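Local coordinates for protein ubiquitin-conjugating enzyme E2, putative (Trypanosoma cruzi, PDB 4DS2) that probably carries activated ubiquitin, or a related modifier, as a thioester and passes it on to target proteins, as other E2 conjugating enzymes do, at residues 75-88 against 110-124. Numbering follows the deposited sequence.
Sequences VLFSDDYPHEPPTV and VNDFWTPDQHASDVI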
loop_
_atom_site.group_PDB
_atom_site.type_symbol
_atom_site.label_atom_id
_atom_site.label_comp_id
_atom_site.label_asym_id
_atom_site.label_seq_id
_atom_site.Cartn_x
_atom_site.Cartn_y
_atom_site.Cartn_z
ATOM N N VAL A 75 4.074 0.417 -7.216
ATOM C CA VAL A 75 3.389 1.668 -7.496
ATOM C C VAL A 75 3.551 1.993 -8.977
ATOM O O VAL A 75 4.656 2.299 -9.421
ATOM C CB VAL A 75 3.978 2.791 -6.647
ATOM C CG1 VAL A 75 3.194 4.081 -6.850
ATOM C CG2 VAL A 75 4.039 2.363 -5.189
ATOM N N LEU A 76 2.455 1.906 -9.724
ATOM C CA LEU A 76 2.417 2.206 -11.140
ATOM C C LEU A 76 1.778 3.586 -11.437
ATOM O O LEU A 76 0.659 3.878 -11.018
ATOM C CB LEU A 76 1.650 1.095 -11.853
ATOM C CG LEU A 76 1.292 1.180 -13.356
ATOM C CD1 LEU A 76 2.388 1.799 -14.249
ATOM C CD2 LEU A 76 0.910 -0.234 -13.838
ATOM N N PHE A 77 2.527 4.434 -12.144
ATOM C CA PHE A 77 2.074 5.750 -12.536
ATOM C C PHE A 77 1.606 5.790 -13.984
ATOM O O PHE A 77 1.841 4.839 -14.754
ATOM C CB PHE A 77 3.195 6.751 -12.391
ATOM C CG PHE A 77 3.578 7.025 -10.977
ATOM C CD1 PHE A 77 4.383 6.130 -10.282
ATOM C CD2 PHE A 77 3.166 8.177 -10.350
ATOM C CE1 PHE A 77 4.777 6.392 -8.976
ATOM C CE2 PHE A 77 3.540 8.449 -9.038
ATOM C CZ PHE A 77 4.369 7.568 -8.358
ATOM N N SER A 78 0.945 6.894 -14.341
ATOM C CA SER A 78 0.617 7.208 -15.723
ATOM C C SER A 78 1.233 8.533 -16.161
ATOM O O SER A 78 1.826 9.287 -15.377
ATOM C CB SER A 78 -0.896 7.246 -15.951
ATOM O OG SER A 78 -1.417 8.500 -15.550
ATOM N N ASP A 79 1.096 8.792 -17.452
ATOM C CA ASP A 79 1.623 10.009 -18.053
ATOM C C ASP A 79 0.896 11.218 -17.533
ATOM O O ASP A 79 1.417 12.314 -17.645
ATOM C CB ASP A 79 1.493 9.989 -19.577
ATOM C CG ASP A 79 2.185 8.801 -20.188
ATOM O OD1 ASP A 79 1.578 7.695 -20.168
ATOM O OD2 ASP A 79 3.338 8.962 -20.661
ATOM N N ASP A 80 -0.283 11.016 -16.951
ATOM C CA ASP A 80 -1.098 12.109 -16.422
ATOM C C ASP A 80 -0.920 12.456 -14.904
ATOM O O ASP A 80 -1.561 13.379 -14.393
ATOM C CB ASP A 80 -2.561 11.807 -16.739
ATOM C CG ASP A 80 -3.399 13.052 -16.880
ATOM O OD1 ASP A 80 -2.805 14.136 -16.984
ATOM O OD2 ASP A 80 -4.649 12.945 -16.884
ATOM N N TYR A 81 -0.051 11.760 -14.193
ATOM C CA TYR A 81 0.273 12.175 -12.835
ATOM C C TYR A 81 0.738 13.650 -12.848
ATOM O O TYR A 81 1.577 14.006 -13.675
ATOM C CB TYR A 81 1.353 11.256 -12.242
ATOM C CG TYR A 81 1.619 11.453 -10.781
ATOM C CD1 TYR A 81 0.848 10.834 -9.844
ATOM C CD2 TYR A 81 2.648 12.289 -10.352
ATOM C CE1 TYR A 81 1.081 11.037 -8.498
ATOM C CE2 TYR A 81 2.897 12.496 -9.006
ATOM C CZ TYR A 81 2.112 11.860 -8.078
ATOM O OH TYR A 81 2.318 12.019 -6.716
ATOM N N PRO A 82 0.235 14.491 -11.905
ATOM C CA PRO A 82 -0.512 14.192 -10.653
ATOM C C PRO A 82 -2.042 14.228 -10.726
ATOM O O PRO A 82 -2.704 13.919 -9.750
ATOM C CB PRO A 82 -0.039 15.313 -9.716
ATOM C CG PRO A 82 0.245 16.472 -10.637
ATOM C CD PRO A 82 0.478 15.943 -12.026
ATOM N N HIS A 83 -2.595 14.587 -11.871
ATOM C CA HIS A 83 -4.053 14.571 -12.092
ATOM C C HIS A 83 -4.692 13.288 -11.673
ATOM O O HIS A 83 -5.628 13.328 -10.895
ATOM C CB HIS A 83 -4.357 14.924 -13.529
ATOM C CG HIS A 83 -3.643 16.184 -13.973
ATOM N ND1 HIS A 83 -4.012 17.409 -13.540
ATOM C CD2 HIS A 83 -2.502 16.376 -14.762
ATOM C CE1 HIS A 83 -3.194 18.349 -14.076
ATOM N NE2 HIS A 83 -2.275 17.720 -14.826
ATOM N N GLU A 84 -4.153 12.130 -12.078
ATOM C CA GLU A 84 -4.561 10.845 -11.437
ATOM C C GLU A 84 -3.427 10.232 -10.659
ATOM O O GLU A 84 -2.307 10.163 -11.155
ATOM C CB GLU A 84 -5.060 9.750 -12.395
ATOM C CG GLU A 84 -6.289 10.139 -13.178
ATOM C CD GLU A 84 -5.894 11.058 -14.298
ATOM O OE1 GLU A 84 -4.908 10.643 -14.946
ATOM O OE2 GLU A 84 -6.503 12.165 -14.496
ATOM N N PRO A 85 -3.748 9.698 -9.470
ATOM C CA PRO A 85 -2.748 9.101 -8.645
ATOM C C PRO A 85 -2.354 7.725 -9.165
ATOM O O PRO A 85 -3.032 7.175 -10.017
ATOM C CB PRO A 85 -3.451 8.996 -7.287
ATOM C CG PRO A 85 -4.887 8.857 -7.592
ATOM C CD PRO A 85 -5.114 9.448 -8.943
ATOM N N PRO A 86 -1.256 7.178 -8.650
ATOM C CA PRO A 86 -0.783 5.864 -9.066
ATOM C C PRO A 86 -1.606 4.753 -8.478
ATOM O O PRO A 86 -2.323 4.951 -7.524
ATOM C CB PRO A 86 0.589 5.777 -8.415
ATOM C CG PRO A 86 0.430 6.603 -7.192
ATOM C CD PRO A 86 -0.374 7.776 -7.643
ATOM N N THR A 87 -1.423 3.570 -9.011
ATOM C CA THR A 87 -2.083 2.380 -8.547
ATOM C C THR A 87 -1.092 1.682 -7.647
ATOM O O THR A 87 0.083 1.539 -7.984
ATOM C CB THR A 87 -2.478 1.496 -9.754
ATOM O OG1 THR A 87 -3.632 2.066 -10.357
ATOM C CG2 THR A 87 -2.798 0.052 -9.364
ATOM N N VAL A 88 -1.554 1.274 -6.478
ATOM C CA VAL A 88 -0.776 0.352 -5.637
ATOM C C VAL A 88 -1.293 -1.088 -5.837
ATOM O O VAL A 88 -2.505 -1.303 -6.062
ATOM C CB VAL A 88 -0.799 0.806 -4.169
ATOM C CG1 VAL A 88 0.075 -0.063 -3.264
ATOM C CG2 VAL A 88 -0.328 2.265 -4.095
ATOM N N VAL A 110 -8.050 5.089 -2.949
ATOM C CA VAL A 110 -7.179 6.239 -3.134
ATOM C C VAL A 110 -7.914 7.398 -3.791
ATOM O O VAL A 110 -7.656 8.545 -3.469
ATOM C CB VAL A 110 -5.934 5.860 -3.992
ATOM C CG1 VAL A 110 -5.263 7.117 -4.558
ATOM C CG2 VAL A 110 -4.938 5.042 -3.188
ATOM N N ASN A 111 -8.816 7.085 -4.719
ATOM C CA ASN A 111 -9.389 8.087 -5.634
ATOM C C ASN A 111 -10.451 8.965 -5.031
ATOM O O ASN A 111 -10.627 10.104 -5.470
ATOM C CB ASN A 111 -9.966 7.419 -6.878
ATOM C CG ASN A 111 -8.897 6.848 -7.775
ATOM O OD1 ASN A 111 -7.716 7.154 -7.637
ATOM N ND2 ASN A 111 -9.302 6.007 -8.687
ATOM N N ASP A 112 -11.146 8.464 -4.023
ATOM C CA ASP A 112 -12.134 9.274 -3.303
ATOM C C ASP A 112 -11.491 10.476 -2.614
ATOM O O ASP A 112 -12.132 11.534 -2.466
ATOM C CB ASP A 112 -12.894 8.436 -2.259
ATOM C CG ASP A 112 -13.677 7.287 -2.874
ATOM O OD1 ASP A 112 -13.594 7.061 -4.093
ATOM O OD2 ASP A 112 -14.377 6.595 -2.123
ATOM N N PHE A 113 -10.218 10.326 -2.251
ATOM C CA PHE A 113 -9.505 11.281 -1.377
ATOM C C PHE A 113 -8.352 12.023 -2.076
ATOM O O PHE A 113 -7.596 12.775 -1.447
ATOM C CB PHE A 113 -8.964 10.530 -0.158
ATOM C CG PHE A 113 -9.920 9.530 0.378
ATOM C CD1 PHE A 113 -11.110 9.930 0.952
ATOM C CD2 PHE A 113 -9.657 8.177 0.293
ATOM C CE1 PHE A 113 -12.019 8.996 1.431
ATOM C CE2 PHE A 113 -10.558 7.232 0.775
ATOM C CZ PHE A 113 -11.738 7.642 1.339
ATOM N N TRP A 114 -8.215 11.823 -3.373
ATOM C CA TRP A 114 -7.064 12.379 -4.094
ATOM C C TRP A 114 -7.306 13.809 -4.454
ATOM O O TRP A 114 -8.393 14.165 -4.873
ATOM C CB TRP A 114 -6.772 11.543 -5.343
ATOM C CG TRP A 114 -5.595 12.051 -6.134
ATOM C CD1 TRP A 114 -5.630 12.679 -7.364
ATOM C CD2 TRP A 114 -4.186 12.049 -5.747
ATOM N NE1 TRP A 114 -4.381 13.025 -7.765
ATOM C CE2 TRP A 114 -3.467 12.696 -6.838
ATOM C CE3 TRP A 114 -3.474 11.589 -4.650
ATOM C CZ2 TRP A 114 -2.096 12.857 -6.823
ATOM C CZ3 TRP A 114 -2.080 11.762 -4.640
ATOM C CH2 TRP A 114 -1.419 12.380 -5.702
ATOM N N THR A 115 -6.305 14.640 -4.234
ATOM C CA THR A 115 -6.196 15.969 -4.810
ATOM C C THR A 115 -4.775 16.053 -5.371
ATOM O O THR A 115 -3.858 15.496 -4.783
ATOM C CB THR A 115 -6.383 17.051 -3.733
ATOM O OG1 THR A 115 -5.406 16.882 -2.688
ATOM C CG2 THR A 115 -7.814 17.015 -3.147
ATOM N N PRO A 116 -4.578 16.721 -6.517
ATOM C CA PRO A 116 -3.269 16.720 -7.252
ATOM C C PRO A 116 -2.067 17.371 -6.468
ATOM O O PRO A 116 -0.909 17.194 -6.790
ATOM C CB PRO A 116 -3.594 17.510 -8.526
ATOM C CG PRO A 116 -4.800 18.337 -8.186
ATOM C CD PRO A 116 -5.597 17.542 -7.191
ATOM N N ASP A 117 -2.425 18.164 -5.489
ATOM C CA ASP A 117 -1.647 18.701 -4.388
ATOM C C ASP A 117 -0.738 17.636 -3.654
ATOM O O ASP A 117 0.419 17.897 -3.271
ATOM C CB ASP A 117 -2.796 19.276 -3.479
ATOM C CG ASP A 117 -2.323 20.130 -2.387
ATOM O OD1 ASP A 117 -1.163 19.989 -1.977
ATOM O OD2 ASP A 117 -3.114 20.945 -1.901
ATOM N N GLN A 118 -1.295 16.441 -3.459
ATOM C CA GLN A 118 -0.694 15.411 -2.608
ATOM C C GLN A 118 0.414 14.627 -3.298
ATOM O O GLN A 118 0.515 14.655 -4.525
ATOM C CB GLN A 118 -1.762 14.429 -2.137
ATOM C CG GLN A 118 -2.736 15.001 -1.124
ATOM C CD GLN A 118 -3.925 14.071 -0.856
ATOM O OE1 GLN A 118 -5.005 14.303 -1.362
ATOM N NE2 GLN A 118 -3.729 13.036 -0.054
ATOM N N HIS A 119 1.206 13.911 -2.487
ATOM C CA HIS A 119 2.432 13.270 -2.920
ATOM C C HIS A 119 2.311 11.765 -2.949
ATOM O O HIS A 119 1.527 11.186 -2.210
ATOM C CB HIS A 119 3.567 13.671 -1.988
ATOM C CG HIS A 119 3.989 15.119 -2.115
ATOM N ND1 HIS A 119 3.155 16.148 -1.888
ATOM C CD2 HIS A 119 5.217 15.686 -2.474
ATOM C CE1 HIS A 119 3.807 17.314 -2.075
ATOM N NE2 HIS A 119 5.070 17.033 -2.438
ATOM N N ALA A 120 3.074 11.116 -3.828
ATOM C CA ALA A 120 3.145 9.649 -3.905
ATOM C C ALA A 120 3.303 9.004 -2.548
ATOM O O ALA A 120 2.676 8.016 -2.289
ATOM C CB ALA A 120 4.312 9.202 -4.789
ATOM N N SER A 121 4.173 9.560 -1.712
ATOM C CA SER A 121 4.284 9.193 -0.290
ATOM C C SER A 121 2.959 9.075 0.446
ATOM O O SER A 121 2.739 8.127 1.199
ATOM C CB SER A 121 5.076 10.271 0.432
ATOM O OG SER A 121 6.263 10.532 -0.280
ATOM N N ASP A 122 2.109 10.093 0.275
ATOM C CA ASP A 122 0.792 10.178 0.954
ATOM C C ASP A 122 -0.119 9.041 0.503
ATOM O O ASP A 122 -0.759 8.398 1.306
ATOM C CB ASP A 122 0.167 11.560 0.714
ATOM C CG ASP A 122 1.057 12.722 1.261
ATOM O OD1 ASP A 122 1.864 12.482 2.184
ATOM O OD2 ASP A 122 0.984 13.876 0.761
ATOM N N VAL A 123 -0.093 8.743 -0.787
ATOM C CA VAL A 123 -0.826 7.628 -1.356
ATOM C C VAL A 123 -0.353 6.287 -0.796
ATOM O O VAL A 123 -1.146 5.355 -0.574
ATOM C CB VAL A 123 -0.612 7.570 -2.890
ATOM C CG1 VAL A 123 -1.289 6.334 -3.467
ATOM C CG2 VAL A 123 -1.058 8.868 -3.564
ATOM N N ILE A 124 0.957 6.170 -0.606
ATOM C CA ILE A 124 1.526 4.903 -0.183
ATOM C C ILE A 124 1.199 4.682 1.282
ATOM O O ILE A 124 0.839 3.579 1.664
ATOM C CB ILE A 124 3.052 4.803 -0.446
ATOM C CG1 ILE A 124 3.361 4.991 -1.951
ATOM C CG2 ILE A 124 3.582 3.438 0.017
ATOM C CD1 ILE A 124 4.799 5.405 -2.256
#
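Val75 packs against helix 120-132, its CG2 4.2 Å from CG1 of Ile124. Phe77 turns its ring edge to Ala120, with CZ 3.9 Å from the methyl CB. One face of the Phe77 ring carries Pro86 CB, and Trp52 of strand 51-57 also meets this ring. Tyr81 has CG anti to its backbone N (chi1 -171°), which sends the ring between Phe77 and Pro82, one on each face. Its hydroxyl reaches the first turn of helix 120-132. There OD2 of Asp16, from helix 11-27, is hydrogen-bonded to both Tyr81 OH and Ala120 N. The Tyr81 and Trp114 rings meet obliquely, planes at 41°. A cis peptide bond leads into Pro82, within the Tyr-Pro-x-x-Pro-Pro sequence familiar from the E2 fold, in the loop that joins strand 70-76 to strand 87-90 of the antiparallel sheet. Pro82 O accepts the indole N-H of Trp114 at 2.7 Å from NE1. The oxygen lies close to the indole plane, and the N-H...O angle is 141°. His83 O gives NE1 a second, weak partner at 3.4 Å. Pro82 CB also packs against Pro116 O, which Arg12 binds in turn. Pro85 lies over one Trp114 face in a CH-pi contact, CB 3.6 Å from the six-membered ring centroid. Its CG touches Val110 CG1 at 3.5 Å. Pro86 CG packs against Val123 CG1 at 4.1 Å. Val88 CG2 packs on the same Val123 methyl.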